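Local structure of branched-chain-amino-acid aminotransferase (Deinococcus radiodurans, 3UZO) at residues Gly78-Arg83 / Gly139-Leu144; Arg83-Ser88 / Pro134-Gly139. The protein probably catalyses the pyridoxal-phosphate-dependent, reversible transfer of the amino group between leucine, valine or isoleucine and 2-oxoglutarate. All coordinates share one frame; numbering follows the deposited sequence.

Contact 1: Gly78-Arg83 / Gly139-Leu144; sequences GLKAYR and GGSLYL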
ATOM      1  N   GLY A  78     -13.802   8.877   4.000  1.00  9.97           N
ATOM      2  CA  GLY A  78     -14.196   9.124   5.369  1.00 10.30           C
ATOM      3  C   GLY A  78     -15.002  10.402   5.410  1.00 10.32           C
ATOM      4  O   GLY A  78     -14.528  11.441   4.963  1.00 12.10           O
ATOM      5  N   LEU A  79     -16.232  10.323   5.908  1.00  6.73           N
ATOM      6  CA  LEU A  79     -17.080  11.494   6.009  1.00  6.04           C
ATOM      7  C   LEU A  79     -18.061  11.274   7.145  1.00  5.98           C
ATOM      8  O   LEU A  79     -18.260  10.146   7.589  1.00  7.76           O
ATOM      9  CB  LEU A  79     -17.830  11.762   4.698  1.00  8.97           C
ATOM     10  CG  LEU A  79     -18.769  10.693   4.152  1.00 11.62           C
ATOM     11  CD1 LEU A  79     -19.753  11.359   3.202  1.00 13.11           C
ATOM     12  CD2 LEU A  79     -17.972   9.596   3.448  1.00 12.56           C
ATOM     13  N   LYS A  80     -18.692  12.347   7.597  1.00  5.85           N
ATOM     14  CA  LYS A  80     -19.592  12.249   8.741  1.00  7.02           C
ATOM     15  C   LYS A  80     -21.008  12.753   8.535  1.00  7.66           C
ATOM     16  O   LYS A  80     -21.267  13.585   7.662  1.00  6.63           O
ATOM     17  CB  LYS A  80     -18.997  13.029   9.921  1.00  8.92           C
ATOM     18  CG  LYS A  80     -17.712  12.450  10.538  1.00 10.22           C
ATOM     19  CD  LYS A  80     -17.123  13.462  11.533  1.00  8.97           C
ATOM     20  CE  LYS A  80     -15.940  12.889  12.317  1.00 12.20           C
ATOM     21  NZ  LYS A  80     -15.169  14.004  12.946  1.00  7.90           N
ATOM     22  N   ALA A  81     -21.911  12.233   9.363  1.00 10.16           N
ATOM     23  CA  ALA A  81     -23.309  12.654   9.389  1.00 11.92           C
ATOM     24  C   ALA A  81     -23.429  13.334  10.755  1.00 10.68           C
ATOM     25  O   ALA A  81     -22.820  12.877  11.735  1.00 11.05           O
ATOM     26  CB  ALA A  81     -24.242  11.439   9.305  1.00  8.55           C
ATOM     27  N   TYR A  82     -24.186  14.424  10.829  1.00  8.60           N
ATOM     28  CA  TYR A  82     -24.330  15.156  12.086  1.00  9.83           C
ATOM     29  C   TYR A  82     -25.781  15.438  12.467  1.00  8.58           C
ATOM     30  O   TYR A  82     -26.613  15.717  11.614  1.00  8.74           O
ATOM     31  CB  TYR A  82     -23.588  16.502  12.023  1.00  8.56           C
ATOM     32  CG  TYR A  82     -22.155  16.459  11.500  1.00 12.25           C
ATOM     33  CD1 TYR A  82     -21.889  16.380  10.126  1.00 11.50           C
ATOM     34  CD2 TYR A  82     -21.070  16.550  12.375  1.00 11.48           C
ATOM     35  CE1 TYR A  82     -20.575  16.399   9.639  1.00 11.97           C
ATOM     36  CE2 TYR A  82     -19.751  16.566  11.899  1.00 11.02           C
ATOM     37  CZ  TYR A  82     -19.514  16.490  10.536  1.00 11.87           C
ATOM     38  OH  TYR A  82     -18.217  16.489  10.072  1.00 10.22           O
ATOM     39  N   ARG A  83     -26.072  15.379  13.761  1.00  9.72           N
ATOM     40  CA  ARG A  83     -27.417  15.654  14.261  1.00 11.75           C
ATOM     41  C   ARG A  83     -27.503  17.147  14.574  1.00  9.99           C
ATOM     42  O   ARG A  83     -26.756  17.649  15.410  1.00 10.18           O
ATOM     43  CB  ARG A  83     -27.677  14.846  15.534  1.00 14.46           C
ATOM     44  CG  ARG A  83     -29.050  15.058  16.163  1.00 15.78           C
ATOM     45  CD  ARG A  83     -29.874  13.780  16.063  1.00 22.50           C
ATOM     46  NE  ARG A  83     -30.700  13.757  14.870  1.00 21.40           N
ATOM     47  CZ  ARG A  83     -31.356  12.688  14.421  1.00 22.98           C
ATOM     48  NH1 ARG A  83     -31.282  11.523  15.056  1.00 18.32           N
ATOM     49  NH2 ARG A  83     -32.110  12.796  13.340  1.00 22.20           N
ATOM     50  N   GLY A 139     -20.687  16.476  21.259  1.00 18.68           N
ATOM     51  CA  GLY A 139     -19.928  16.815  20.072  1.00 14.65           C
ATOM     52  C   GLY A 139     -19.595  15.604  19.214  1.00 10.88           C
ATOM     53  O   GLY A 139     -18.581  15.604  18.530  1.00 10.39           O
ATOM     54  N   GLY A 140     -20.451  14.584  19.231  1.00 10.39           N
ATOM     55  CA  GLY A 140     -20.187  13.384  18.448  1.00  8.59           C
ATOM     56  C   GLY A 140     -20.750  13.432  17.041  1.00  9.29           C
ATOM     57  O   GLY A 140     -21.465  14.357  16.667  1.00  5.70           O
ATOM     58  N   SER A 141     -20.420  12.428  16.243  1.00  8.51           N
ATOM     59  CA  SER A 141     -20.914  12.382  14.880  1.00  8.60           C
ATOM     60  C   SER A 141     -20.976  10.927  14.476  1.00  7.28           C
ATOM     61  O   SER A 141     -20.512  10.045  15.210  1.00  4.10           O
ATOM     62  CB  SER A 141     -19.973  13.154  13.940  1.00  8.50           C
ATOM     63  OG  SER A 141     -18.675  12.577  13.941  1.00  9.67           O
ATOM     64  N   LEU A 142     -21.581  10.669  13.323  1.00 11.34           N
ATOM     65  CA  LEU A 142     -21.671   9.314  12.808  1.00  9.67           C
ATOM     66  C   LEU A 142     -20.678   9.263  11.657  1.00 10.26           C
ATOM     67  O   LEU A 142     -20.903   9.865  10.604  1.00 11.16           O
ATOM     68  CB  LEU A 142     -23.088   9.004  12.305  1.00  8.60           C
ATOM     69  CG  LEU A 142     -23.285   7.560  11.819  1.00  9.70           C
ATOM     70  CD1 LEU A 142     -22.866   6.579  12.915  1.00  8.67           C
ATOM     71  CD2 LEU A 142     -24.750   7.335  11.424  1.00 10.17           C
ATOM     72  N   TYR A 143     -19.572   8.557  11.871  1.00  9.41           N
ATOM     73  CA  TYR A 143     -18.526   8.440  10.864  1.00  8.62           C
ATOM     74  C   TYR A 143     -18.858   7.374   9.838  1.00  9.02           C
ATOM     75  O   TYR A 143     -19.223   6.259  10.197  1.00  6.22           O
ATOM     76  CB  TYR A 143     -17.195   8.072  11.518  1.00  7.21           C
ATOM     77  CG  TYR A 143     -16.020   8.059  10.560  1.00  8.17           C
ATOM     78  CD1 TYR A 143     -15.355   9.240  10.223  1.00 10.90           C
ATOM     79  CD2 TYR A 143     -15.553   6.864  10.014  1.00  9.26           C
ATOM     80  CE1 TYR A 143     -14.246   9.230   9.371  1.00 10.89           C
ATOM     81  CE2 TYR A 143     -14.446   6.839   9.160  1.00 12.21           C
ATOM     82  CZ  TYR A 143     -13.797   8.024   8.847  1.00 11.66           C
ATOM     83  OH  TYR A 143     -12.678   7.997   8.050  1.00 13.97           O
ATOM     84  N   LEU A 144     -18.706   7.725   8.563  1.00  8.74           N
ATOM     85  CA  LEU A 144     -18.970   6.802   7.465  1.00  9.95           C
ATOM     86  C   LEU A 144     -17.665   6.368   6.824  1.00  8.62           C
ATOM     87  O   LEU A 144     -16.783   7.197   6.574  1.00 10.41           O
ATOM     88  CB  LEU A 144     -19.859   7.473   6.418  1.00 11.55           C
ATOM     89  CG  LEU A 144     -21.289   7.696   6.913  1.00 10.89           C
ATOM     90  CD1 LEU A 144     -21.906   8.898   6.239  1.00 12.06           C
ATOM     91  CD2 LEU A 144     -22.102   6.435   6.649  1.00 12.69           C
TER
HETATM   92  O   HOH W   1     -16.884  13.627  15.867  1.00 25.36           O
HETATM   93  O   HOH W   2     -24.262  14.050  15.773  1.00 17.99           O

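Contact 2: Arg83-Ser88 / Pro134-Gly139; sequences RCADGS and PPYGTG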
ATOM      1  N   ARG A  83     -26.072  15.379  13.761  1.00  9.72           N
ATOM      2  CA  ARG A  83     -27.417  15.654  14.261  1.00 11.75           C
ATOM      3  C   ARG A  83     -27.503  17.147  14.574  1.00  9.99           C
ATOM      4  O   ARG A  83     -26.756  17.649  15.410  1.00 10.18           O
ATOM      5  CB  ARG A  83     -27.677  14.846  15.534  1.00 14.46           C
ATOM      6  CG  ARG A  83     -29.050  15.058  16.163  1.00 15.78           C
ATOM      7  CD  ARG A  83     -29.874  13.780  16.063  1.00 22.50           C
ATOM      8  NE  ARG A  83     -30.700  13.757  14.870  1.00 21.40           N
ATOM      9  CZ  ARG A  83     -31.356  12.688  14.421  1.00 22.98           C
ATOM     10  NH1 ARG A  83     -31.282  11.523  15.056  1.00 18.32           N
ATOM     11  NH2 ARG A  83     -32.110  12.796  13.340  1.00 22.20           N
ATOM     12  N   CYS A  84     -28.401  17.854  13.898  1.00  8.95           N
ATOM     13  CA  CYS A  84     -28.560  19.289  14.123  1.00 10.59           C
ATOM     14  C   CYS A  84     -29.489  19.548  15.312  1.00 10.68           C
ATOM     15  O   CYS A  84     -30.245  18.664  15.724  1.00  9.71           O
ATOM     16  CB  CYS A  84     -29.137  19.959  12.875  1.00 12.12           C
ATOM     17  SG  CYS A  84     -28.165  19.737  11.368  1.00 15.48           S
ATOM     18  N   ALA A  85     -29.428  20.758  15.854  1.00 13.37           N
ATOM     19  CA  ALA A  85     -30.268  21.128  16.988  1.00 15.74           C
ATOM     20  C   ALA A  85     -31.751  21.032  16.642  1.00 17.07           C
ATOM     21  O   ALA A  85     -32.569  20.658  17.486  1.00 17.23           O
ATOM     22  CB  ALA A  85     -29.931  22.541  17.452  1.00 14.46           C
ATOM     23  N   ASP A  86     -32.102  21.352  15.401  1.00 13.52           N
ATOM     24  CA  ASP A  86     -33.500  21.297  15.003  1.00 15.95           C
ATOM     25  C   ASP A  86     -33.987  19.883  14.746  1.00 15.48           C
ATOM     26  O   ASP A  86     -35.126  19.682  14.342  1.00 17.67           O
ATOM     27  CB  ASP A  86     -33.750  22.184  13.768  1.00 17.57           C
ATOM     28  CG  ASP A  86     -33.089  21.655  12.507  1.00 16.89           C
ATOM     29  OD1 ASP A  86     -33.253  22.301  11.453  1.00 17.69           O
ATOM     30  OD2 ASP A  86     -32.409  20.612  12.557  1.00 17.11           O
ATOM     31  N   GLY A  87     -33.127  18.897  14.986  1.00 17.07           N
ATOM     32  CA  GLY A  87     -33.524  17.517  14.776  1.00 16.52           C
ATOM     33  C   GLY A  87     -33.143  16.920  13.429  1.00 15.10           C
ATOM     34  O   GLY A  87     -33.159  15.699  13.275  1.00 14.83           O
ATOM     35  N   SER A  88     -32.803  17.760  12.455  1.00 15.85           N
ATOM     36  CA  SER A  88     -32.420  17.255  11.131  1.00 13.97           C
ATOM     37  C   SER A  88     -31.020  16.643  11.162  1.00 13.38           C
ATOM     38  O   SER A  88     -30.313  16.760  12.162  1.00 13.64           O
ATOM     39  CB  SER A  88     -32.459  18.377  10.089  1.00 14.53           C
ATOM     40  OG  SER A  88     -31.476  19.361  10.344  1.00 11.12           O
ATOM     41  N   PRO A 134     -24.936  10.358  17.356  1.00  7.28           N
ATOM     42  CA  PRO A 134     -24.851  11.105  18.621  1.00  9.16           C
ATOM     43  C   PRO A 134     -25.764  12.334  18.621  1.00  9.51           C
ATOM     44  O   PRO A 134     -25.739  13.130  17.683  1.00  9.21           O
ATOM     45  CB  PRO A 134     -23.370  11.488  18.695  1.00 10.41           C
ATOM     46  CG  PRO A 134     -22.701  10.328  18.002  1.00  9.68           C
ATOM     47  CD  PRO A 134     -23.595  10.134  16.788  1.00 10.13           C
ATOM     48  N   PRO A 135     -26.585  12.503  19.673  1.00 13.67           N
ATOM     49  CA  PRO A 135     -27.487  13.661  19.733  1.00 15.45           C
ATOM     50  C   PRO A 135     -26.781  15.012  19.855  1.00 16.41           C
ATOM     51  O   PRO A 135     -25.622  15.092  20.277  1.00 14.93           O
ATOM     52  CB  PRO A 135     -28.366  13.354  20.945  1.00 18.12           C
ATOM     53  CG  PRO A 135     -27.451  12.552  21.825  1.00 21.14           C
ATOM     54  CD  PRO A 135     -26.794  11.618  20.832  1.00 17.18           C
ATOM     55  N   TYR A 136     -27.492  16.069  19.476  1.00 14.01           N
ATOM     56  CA  TYR A 136     -26.942  17.418  19.553  1.00 15.88           C
ATOM     57  C   TYR A 136     -26.636  17.720  21.018  1.00 16.59           C
ATOM     58  O   TYR A 136     -27.424  17.405  21.909  1.00 16.53           O
ATOM     59  CB  TYR A 136     -27.941  18.436  18.988  1.00 14.94           C
ATOM     60  CG  TYR A 136     -27.377  19.834  18.885  1.00 15.86           C
ATOM     61  CD1 TYR A 136     -27.441  20.716  19.963  1.00 13.71           C
ATOM     62  CD2 TYR A 136     -26.728  20.255  17.727  1.00 15.05           C
ATOM     63  CE1 TYR A 136     -26.866  21.985  19.888  1.00 16.76           C
ATOM     64  CE2 TYR A 136     -26.150  21.515  17.641  1.00 16.67           C
ATOM     65  CZ  TYR A 136     -26.221  22.375  18.724  1.00 17.35           C
ATOM     66  OH  TYR A 136     -25.644  23.617  18.635  1.00 13.91           O
ATOM     67  N   GLY A 137     -25.491  18.337  21.266  1.00 18.23           N
ATOM     68  CA  GLY A 137     -25.110  18.619  22.637  1.00 19.74           C
ATOM     69  C   GLY A 137     -23.895  17.764  22.923  1.00 19.07           C
ATOM     70  O   GLY A 137     -23.044  18.126  23.733  1.00 19.52           O
ATOM     71  N   THR A 138     -23.837  16.605  22.270  1.00 32.84           N
ATOM     72  CA  THR A 138     -22.692  15.714  22.396  1.00 34.29           C
ATOM     73  C   THR A 138     -21.928  16.051  21.125  1.00 35.27           C
ATOM     74  O   THR A 138     -22.470  15.940  20.024  1.00 40.97           O
ATOM     75  CB  THR A 138     -23.067  14.211  22.320  1.00 17.84           C
ATOM     76  OG1 THR A 138     -23.345  13.861  20.958  1.00 13.17           O
ATOM     77  CG2 THR A 138     -24.288  13.901  23.176  1.00 16.23           C
ATOM     78  N   GLY A 139     -20.687  16.476  21.259  1.00 18.68           N
ATOM     79  CA  GLY A 139     -19.928  16.815  20.072  1.00 14.65           C
ATOM     80  C   GLY A 139     -19.595  15.604  19.214  1.00 10.88           C
ATOM     81  O   GLY A 139     -18.581  15.604  18.530  1.00 10.39           O
TER
HETATM   82  O   HOH W   2     -24.262  14.050  15.773  1.00 17.99           O

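Contact 1: Gly78-Arg83 / Gly139-Leu144
Leu79 and Leu144 form one hydrogen-bonded pair of an antiparallel sheet, and Ala81 and Leu142 form the next. Strands 74-83 and 141-151, which carry them, are neighbours in the antiparallel sheet of this class-IV aminotransferase. Leu144 N gives a bond to Leu79 O at 2.6 Å. Leu79 N returns one to Leu144 O. Ala81 N and Leu142 O pair at 2.9 Å, and Leu142 N returns a bond to Ala81 O.

On the face of these leucines, Leu79 CG meets Leu144 CB at 4.1 Å, and the two side chains cross at a slant. Ala81 CB touches Leu142 CB. Val125 and Val126 of helix 115-128 cover this side.

The other face carries Lys80 and Tyr143. Ser141 points toward the opposite strand, beside the lysine chain. That chain stays extended beyond CG and runs past the serine, with Lys80 CD 3.0 Å from Ser141 OG. The serine hydroxyl stands between its own N and carbonyl carbon (chi1 61°), which directs it at this aliphatic chain. Water 1 sits 2.8 Å from Ser141 OG and takes a weak bond from Lys80 NZ. The stronger partner of that amine is Thr304 O, in the glutamate pocket.

Tyr143 also lines that pocket. With CG anti to the backbone N (chi1 -174°), its ring slants across Lys80 CG and runs back along the neighbouring strand to Gly78. Its hydroxyl is bonded to Arg145, a glutamate-binding residue. Beside that bond, Tyr143 OH lies 3.3 Å from Gly78 CA.

Contact 2: Arg83-Ser88 / Pro134-Gly139
One face of the Tyr136 ring is covered by Ala85. Its methyl makes a CH-pi contact, with Ala85 CB 3.7 Å from the ring centroid and only 1° off the normal. At the ring edge, in its plane, lies Arg83 O, 3.5 Å from Tyr136 CD2. This carbonyl is buried by the contact and has no hydrogen-bond partner in the model. Tyr136 CG lies anti to the backbone N (chi1 -173°), which carries the ring across to the turn. The phenol hydroxyl is bonded to Asp347.

Ala85 belongs to a type I beta turn from Cys84 to Gly87. An Asx turn overlaps its end: Ser88 N meets Asp86 OD2 from above the carboxylate plane at 2.9 Å, while Ser88 OG uses the syn lone pair of the same oxygen.

The aliphatic start of Arg83 packs on the other loop, with Arg83 CB 3.4 Å from Pro134 O. Bends at chi2 and chi3 then lead the guanidinium away. There Arg83 NH2 bonds Gly87 O at 3.1 Å and forms a salt bridge with Glu130. Water 2 joins Arg83 N to Pro134 O.

The contact thus links two surface loops. One connects strands 74-83 and 89-91; the other leads from helix 115-128 into strand 141-151.

Overall arrangement
Contact 2 continues contact 1 outward, away from the cofactor. Their centres are about 11 Å apart, and they share Arg83 and Gly139. Contact 1 is buried, its centre about 12 Å from the centre of the chain; the centre of contact 2 lies about 22 Å from that point, and this contact is partly exposed. Water 2 belongs to both contacts, since it also donates to Gly140 O. Pro134 packs on the start of strand 141-151, with Pro134 CD 3.5 Å from Ser141 O. The active site lies at the inner end of contact 1: the side chain of Tyr143 is about 4 Å, nearest atoms, from a bound glutamate. Contact 2 is away from the ligand sites.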